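Local coordinates for protein cyclic GMP-AMP synthase-like receptor (Tribolium castaneum, PDB 7LT2) that senses cytoplasmic double-stranded RNA and, as an innate immune nucleotidyltransferase, joins ATP and GTP into the cyclic dinucleotide 2',3'-cGAMP, at residues Pro150-Asn153 and Asn154-Glu158; Leu141-Lys144 and Thr145-Thr148; Thr34-Glu37 and Gln38-Thr41. All blocks are in the same frame, centred on the assembly; numbering follows the deposited sequence.

The three contacts show how short-range packing takes on the character of its place in the fold. All are local, and each joins a buried side to an exposed one. Contacts 2 and 3 lie within the neighbouring helices 131-147 and 18-42, with contact centres about 9 Å apart, and they meet through Thr145, Leu146 and Thr148 against Phe35, Gln38 and Met39. Contact 1 is a more peripheral beta hairpin that follows helix 131-147 and touches contact 2 but not contact 3. Its strands exchange backbone bonds and carry an indole-sulfur contact on one face, contact 2 relies on hydroxyls bound to helix carbonyls, and contact 3 pairs a buried sulfur-ring contact with a surface salt bridge.

Contact 1. Residues Pro150-Asn153 and Asn154-Glu158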
loop_
_atom_site.group_PDB
_atom_site.type_symbol
_atom_site.label_atom_id
_atom_site.label_comp_id
_atom_site.label_asym_id
_atom_site.label_seq_id
_atom_site.Cartn_x
_atom_site.Cartn_y
_atom_site.Cartn_z
ATOM N N PRO A 150 0.327 -16.885 23.635
ATOM C CA PRO A 150 -0.661 -16.912 24.722
ATOM C C PRO A 150 -1.988 -16.350 24.239
ATOM O O PRO A 150 -2.032 -15.292 23.608
ATOM C CB PRO A 150 -0.037 -16.019 25.803
ATOM C CG PRO A 150 1.389 -15.844 25.416
ATOM C CD PRO A 150 1.447 -15.977 23.928
ATOM N N TRP A 151 -3.068 -17.064 24.532
ATOM C CA TRP A 151 -4.407 -16.601 24.203
ATOM C C TRP A 151 -5.130 -16.168 25.469
ATOM O O TRP A 151 -5.052 -16.837 26.504
ATOM C CB TRP A 151 -5.228 -17.681 23.494
ATOM C CG TRP A 151 -4.752 -18.043 22.112
ATOM C CD1 TRP A 151 -3.615 -17.613 21.492
ATOM C CD2 TRP A 151 -5.409 -18.917 21.185
ATOM N NE1 TRP A 151 -3.522 -18.171 20.233
ATOM C CE2 TRP A 151 -4.612 -18.974 20.024
ATOM C CE3 TRP A 151 -6.592 -19.661 21.228
ATOM C CZ2 TRP A 151 -4.963 -19.745 18.912
ATOM C CZ3 TRP A 151 -6.939 -20.427 20.125
ATOM C CH2 TRP A 151 -6.126 -20.462 18.982
ATOM N N VAL A 152 -5.824 -15.038 25.380
ATOM C CA VAL A 152 -6.745 -14.595 26.412
ATOM C C VAL A 152 -8.130 -14.519 25.786
ATOM O O VAL A 152 -8.283 -14.530 24.562
ATOM C CB VAL A 152 -6.340 -13.236 27.022
ATOM C CG1 VAL A 152 -4.951 -13.319 27.628
ATOM C CG2 VAL A 152 -6.404 -12.139 25.969
ATOM N N ASN A 153 -9.144 -14.458 26.642
ATOM C CA ASN A 153 -10.538 -14.271 26.214
ATOM C C ASN A 153 -10.876 -15.382 25.222
ATOM O O ASN A 153 -10.685 -16.564 25.548
ATOM C CB ASN A 153 -10.700 -12.844 25.700
ATOM C CG ASN A 153 -12.151 -12.416 25.614
ATOM O OD1 ASN A 153 -12.979 -13.093 25.000
ATOM N ND2 ASN A 153 -12.472 -11.289 26.242
ATOM N N ASN A 154 -11.356 -15.069 24.020
ATOM C CA ASN A 154 -11.709 -16.077 23.020
ATOM C C ASN A 154 -10.771 -15.929 21.828
ATOM O O ASN A 154 -10.991 -15.084 20.956
ATOM C CB ASN A 154 -13.166 -15.939 22.591
ATOM C CG ASN A 154 -13.588 -17.022 21.619
ATOM O OD1 ASN A 154 -13.286 -18.197 21.818
ATOM N ND2 ASN A 154 -14.272 -16.627 20.550
ATOM N N ALA A 155 -9.727 -16.759 21.794
ATOM C CA ALA A 155 -8.786 -16.808 20.674
ATOM C C ALA A 155 -8.187 -15.433 20.387
ATOM O O ALA A 155 -8.025 -15.032 19.235
ATOM C CB ALA A 155 -9.445 -17.384 19.421
ATOM N N THR A 156 -7.876 -14.694 21.440
ATOM C CA THR A 156 -7.188 -13.417 21.324
ATOM C C THR A 156 -5.756 -13.605 21.804
ATOM O O THR A 156 -5.536 -13.980 22.960
ATOM C CB THR A 156 -7.900 -12.343 22.147
ATOM O OG1 THR A 156 -9.223 -12.143 21.631
ATOM C CG2 THR A 156 -7.131 -11.035 22.094
ATOM N N CYS A 157 -4.789 -13.359 20.921
ATOM C CA CYS A 157 -3.385 -13.479 21.296
ATOM C C CYS A 157 -2.964 -12.291 22.145
ATOM O O CYS A 157 -3.413 -11.163 21.921
ATOM C CB CYS A 157 -2.488 -13.543 20.063
ATOM S SG CYS A 157 -2.895 -14.838 18.926
ATOM N N GLU A 158 -2.085 -12.541 23.112
ATOM C CA GLU A 158 -1.536 -11.480 23.949
ATOM C C GLU A 158 -0.030 -11.413 23.747
ATOM O O GLU A 158 0.674 -12.403 23.974
ATOM C CB GLU A 158 -1.877 -11.706 25.422
ATOM C CG GLU A 158 -1.448 -10.557 26.322
ATOM C CD GLU A 158 -2.090 -10.617 27.691
ATOM O OE1 GLU A 158 -3.223 -10.087 27.843
ATOM O OE2 GLU A 158 -1.472 -11.190 28.608
#
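Val152 and Thr156 form the antiparallel hydrogen-bonded pair of a tight reversal, with Asn153, Asn154 and Ala155 making the turn between them. Val152 N donates to Thr156 O at 2.7 Å with a fairly straight N-H...O angle of 162°, and the longer return bond runs from Thr156 N to Val152 O. Two residues on, Glu158 N reaches Pro150 O at 2.8 Å. Between these bonds sits the non-hydrogen-bonded pair Trp151 and Cys157, whose CA atoms are 4.4 Å apart. Asn153 and Ala155 both take positive phi, Ala155 in the left-handed helical region, reversing the chain.

Trp151 and Cys157 share one face of the hairpin. With chi1 at -68° the indole leans beside its own backbone N, bringing the pyrrole side of the ring to the sulfur: Cys157 SG lies 4.3 Å from the five-membered ring centroid, in an oblique sulfur-aromatic contact. At the benzo side, Ala155 CA lies over one face, offset toward the rim, 3.6 Å from Trp151 CE3. The indole N-H is engaged by Leu146 O, which ties the ring to helix 131-147. On the other face Val152 CG2 packs on Thr156 CG2, while CG1 rests 3.7 Å from Glu158 OE1, a carboxylate oxygen that is hydrogen-bonded to His167 NE2.

Strands 151-152 and 156-161 form a beta hairpin, joined by strand 164-171 to the margin of the nucleotidyltransferase domain's mixed sheet.

Contact 2. Residues Leu141-Lys144 and Thr145-Thr148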
loop_
_atom_site.group_PDB
_atom_site.type_symbol
_atom_site.label_atom_id
_atom_site.label_comp_id
_atom_site.label_asym_id
_atom_site.label_seq_id
_atom_site.Cartn_x
_atom_site.Cartn_y
_atom_site.Cartn_z
ATOM N N LEU A 141 1.558 -21.016 7.858
ATOM C CA LEU A 141 2.589 -20.581 8.796
ATOM C C LEU A 141 2.034 -19.598 9.823
ATOM O O LEU A 141 2.383 -19.665 11.008
ATOM C CB LEU A 141 3.755 -19.957 8.030
ATOM C CG LEU A 141 4.888 -19.339 8.845
ATOM C CD1 LEU A 141 5.453 -20.336 9.856
ATOM C CD2 LEU A 141 5.968 -18.840 7.905
ATOM N N VAL A 142 1.167 -18.682 9.392
ATOM C CA VAL A 142 0.561 -17.741 10.328
ATOM C C VAL A 142 -0.307 -18.472 11.350
ATOM O O VAL A 142 -0.241 -18.185 12.553
ATOM C CB VAL A 142 -0.226 -16.664 9.559
ATOM C CG1 VAL A 142 -1.049 -15.816 10.519
ATOM C CG2 VAL A 142 0.750 -15.787 8.771
ATOM N N GLN A 143 -1.115 -19.439 10.897
ATOM C CA GLN A 143 -1.925 -20.233 11.821
ATOM C C GLN A 143 -1.044 -20.985 12.812
ATOM O O GLN A 143 -1.310 -20.993 14.020
ATOM C CB GLN A 143 -2.806 -21.220 11.043
ATOM C CG GLN A 143 -3.898 -20.582 10.193
ATOM C CD GLN A 143 -5.113 -20.174 11.007
ATOM O OE1 GLN A 143 -5.107 -20.250 12.232
ATOM N NE2 GLN A 143 -6.163 -19.736 10.322
ATOM N N LYS A 144 0.006 -21.636 12.308
ATOM C CA LYS A 144 0.932 -22.356 13.174
ATOM C C LYS A 144 1.507 -21.437 14.241
ATOM O O LYS A 144 1.605 -21.817 15.415
ATOM C CB LYS A 144 2.047 -22.972 12.326
ATOM C CG LYS A 144 2.962 -23.933 13.056
ATOM C CD LYS A 144 4.029 -24.460 12.107
ATOM C CE LYS A 144 4.944 -25.462 12.800
ATOM N NZ LYS A 144 5.872 -26.079 11.809
ATOM N N THR A 145 1.870 -20.213 13.849
ATOM C CA THR A 145 2.459 -19.248 14.772
ATOM C C THR A 145 1.440 -18.765 15.798
ATOM O O THR A 145 1.737 -18.701 16.997
ATOM C CB THR A 145 3.030 -18.073 13.978
ATOM O OG1 THR A 145 4.031 -18.552 13.067
ATOM C CG2 THR A 145 3.655 -17.042 14.909
ATOM N N LEU A 146 0.228 -18.422 15.344
ATOM C CA LEU A 146 -0.818 -17.974 16.263
ATOM C C LEU A 146 -1.074 -18.992 17.373
ATOM O O LEU A 146 -1.335 -18.614 18.521
ATOM C CB LEU A 146 -2.106 -17.692 15.487
ATOM C CG LEU A 146 -2.115 -16.462 14.572
ATOM C CD1 LEU A 146 -3.267 -16.553 13.583
ATOM C CD2 LEU A 146 -2.219 -15.188 15.386
ATOM N N ASN A 147 -0.996 -20.288 17.054
ATOM C CA ASN A 147 -1.258 -21.324 18.051
ATOM C C ASN A 147 -0.221 -21.357 19.165
ATOM O O ASN A 147 -0.521 -21.867 20.252
ATOM C CB ASN A 147 -1.315 -22.709 17.393
ATOM C CG ASN A 147 -2.548 -22.904 16.540
ATOM O OD1 ASN A 147 -3.565 -22.241 16.731
ATOM N ND2 ASN A 147 -2.467 -23.836 15.596
ATOM N N THR A 148 0.987 -20.841 18.927
ATOM C CA THR A 148 2.038 -20.870 19.934
ATOM C C THR A 148 2.021 -19.659 20.857
ATOM O O THR A 148 2.798 -19.623 21.816
ATOM C CB THR A 148 3.419 -20.970 19.271
ATOM O OG1 THR A 148 3.723 -19.741 18.595
ATOM C CG2 THR A 148 3.452 -22.115 18.274
#
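The final turns of helix 131-147, part of the nucleotidyltransferase domain, bring Leu141 and Thr145 together in an arrangement well known from helices: a threonine hydroxyl turned back on the carbonyl one turn earlier. Thr145 OG1 donates to Leu141 O at 2.9 Å, and the same oxygen also accepts the regular helix bond from Thr145 N. The two donors come from opposite faces of the carbonyl plane, the hydroxyl tilted 33° out of it. A chi1 of -60° sets OG1 beside the backbone N of Thr145, within range of that carbonyl, while Leu141 CD1 passes the hydroxyl at 3.9 Å.

One residue further along, Leu146 N donates to Val142 O at 2.8 Å. The side chains of Val142 and Leu146 run side by side and point the same way, joined where CG1 of Val142 meets CD1 of Leu146 at 3.9 Å. This apolar strip is buried; Leu146 also packs on Phe35 of helix 18-42 and on Trp170 of strand 164-171.

The regular pattern continues with Asn147 N bonded to Gln143 O, and then tightens. Thr148 uses both N and OG1 on Thr145 O, the hydroxyl lying in the carbonyl plane on a lone pair at 2.8 Å. Its OG1 is also bonded to Gln38 NE2, and the outstretched Lys144 carries NZ to Gln42 O, so both polar ends reach helix 18-42.

The carbonyl oxygens of Leu141 and Thr145 each accept two hydrogen bonds, and both threonine hydroxyls give their protons to main-chain carbonyls three or four residues back. Thr148 OG1 gives one bond to Thr145 O and takes one from Gln38 NE2, and the two together would fix its rotation.

Contact 3. Residues Thr34-Glu37 and Gln38-Thr41; sequences TFVE and QMKT
Phe35 and Met39 stand one helical turn apart on helix 18-42, where bonds from Gln38 N to Thr34 O, from Met39 N to Phe35 O and from Lys40 N to Val36 O keep the regular i to i+4 pattern; the next, from Thr41 N to Glu37 O, is weak.

On the buried side the Phe35 ring and the thioether of Met39 meet at an oblique angle. Met39 SD comes 3.6 Å from Phe35 CE2 and stands 4.7 Å from the ring centroid, 71° off the ring normal. The phenyl CG is anti to its backbone N (chi1 -169°), and the Met39 chain, its CG 3.7 Å from Phe35 CE2, brings the sulfur to the ring. Val36 CG2 lies 4.2 Å from the same sulfur. This is a Met-aromatic contact inside a helix, and the helix is the long one that recalls the spine helix of cGAS-like enzymes; here its buried side is covered by helix 131-147, through Met138, Thr145 and Leu146, and by Phe46 and Phe50.

Charge occupies another side of the turn. Glu37 is bent about its CB-CG bond, turning the carboxylate toward Lys40, which extends to bring NZ to Glu37 OE2 at 2.9 Å in an i to i+3 salt bridge. The ammonium approaches on the syn side of that oxygen, 30° out of the carboxylate plane, with Lys40 CD at van der Waals distance from the carboxylate. Near the end of the helix Thr41 OG1 donates to Gln38 O at 2.6 Å, in the carbonyl plane on a lone pair, and Thr41 CG2 rests 3.3 Å from Glu37 O.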
loop_
_atom_site.group_PDB
_atom_site.type_symbol
_atom_site.label_atom_id
_atom_site.label_comp_id
_atom_site.label_asym_id
_atom_site.label_seq_id
_atom_site.Cartn_x
_atom_site.Cartn_y
_atom_site.Cartn_z
ATOM N N THR A 34 7.722 -8.881 16.944
ATOM C CA THR A 34 7.529 -10.017 17.839
ATOM C C THR A 34 6.857 -11.175 17.112
ATOM O O THR A 34 7.262 -12.334 17.262
ATOM C CB THR A 34 6.697 -9.605 19.054
ATOM O OG1 THR A 34 7.336 -8.512 19.726
ATOM C CG2 THR A 34 6.558 -10.774 20.024
ATOM N N PHE A 35 5.838 -10.877 16.304
ATOM C CA PHE A 35 5.136 -11.938 15.590
ATOM C C PHE A 35 6.032 -12.595 14.544
ATOM O O PHE A 35 6.040 -13.826 14.414
ATOM C CB PHE A 35 3.863 -11.381 14.946
ATOM C CG PHE A 35 2.947 -12.449 14.417
ATOM C CD1 PHE A 35 1.972 -13.006 15.225
ATOM C CD2 PHE A 35 3.079 -12.907 13.122
ATOM C CE1 PHE A 35 1.136 -13.997 14.741
ATOM C CE2 PHE A 35 2.252 -13.895 12.634
ATOM C CZ PHE A 35 1.279 -14.442 13.449
ATOM N N VAL A 36 6.791 -11.795 13.788
ATOM C CA VAL A 36 7.628 -12.356 12.729
ATOM C C VAL A 36 8.771 -13.168 13.326
ATOM O O VAL A 36 9.161 -14.209 12.775
ATOM C CB VAL A 36 8.127 -11.236 11.793
ATOM C CG1 VAL A 36 9.261 -11.725 10.883
ATOM C CG2 VAL A 36 6.970 -10.710 10.956
ATOM N N GLU A 37 9.312 -12.725 14.468
ATOM C CA GLU A 37 10.342 -13.517 15.139
ATOM C C GLU A 37 9.792 -14.872 15.563
ATOM O O GLU A 37 10.490 -15.891 15.471
ATOM C CB GLU A 37 10.904 -12.766 16.348
ATOM C CG GLU A 37 11.920 -11.694 15.993
ATOM C CD GLU A 37 13.159 -12.272 15.321
ATOM O OE1 GLU A 37 13.723 -13.256 15.843
ATOM O OE2 GLU A 37 13.564 -11.744 14.266
ATOM N N GLN A 38 8.539 -14.905 16.026
ATOM C CA GLN A 38 7.925 -16.184 16.372
ATOM C C GLN A 38 7.690 -17.033 15.130
ATOM O O GLN A 38 7.843 -18.259 15.178
ATOM C CB GLN A 38 6.618 -15.954 17.133
ATOM C CG GLN A 38 5.993 -17.224 17.713
ATOM C CD GLN A 38 6.743 -17.758 18.922
ATOM O OE1 GLN A 38 7.779 -17.220 19.322
ATOM N NE2 GLN A 38 6.218 -18.827 19.513
ATOM N N MET A 39 7.332 -16.400 14.007
ATOM C CA MET A 39 7.195 -17.133 12.750
ATOM C C MET A 39 8.487 -17.859 12.386
ATOM O O MET A 39 8.452 -19.007 11.920
ATOM C CB MET A 39 6.793 -16.185 11.621
ATOM C CG MET A 39 5.368 -15.658 11.694
ATOM S SD MET A 39 5.045 -14.392 10.441
ATOM C CE MET A 39 5.219 -15.334 8.924
ATOM N N LYS A 40 9.634 -17.207 12.589
ATOM C CA LYS A 40 10.916 -17.839 12.285
ATOM C C LYS A 40 11.129 -19.104 13.109
ATOM O O LYS A 40 11.730 -20.071 12.624
ATOM C CB LYS A 40 12.059 -16.851 12.529
ATOM C CG LYS A 40 12.070 -15.638 11.617
ATOM C CD LYS A 40 13.194 -14.693 12.045
ATOM C CE LYS A 40 13.308 -13.487 11.129
ATOM N NZ LYS A 40 14.375 -12.552 11.617
ATOM N N THR A 41 10.652 -19.119 14.360
ATOM C CA THR A 41 10.822 -20.309 15.192
ATOM C C THR A 41 9.988 -21.485 14.699
ATOM O O THR A 41 10.289 -22.632 15.052
ATOM C CB THR A 41 10.456 -20.024 16.652
ATOM O OG1 THR A 41 9.029 -19.932 16.785
ATOM C CG2 THR A 41 11.096 -18.736 17.131
#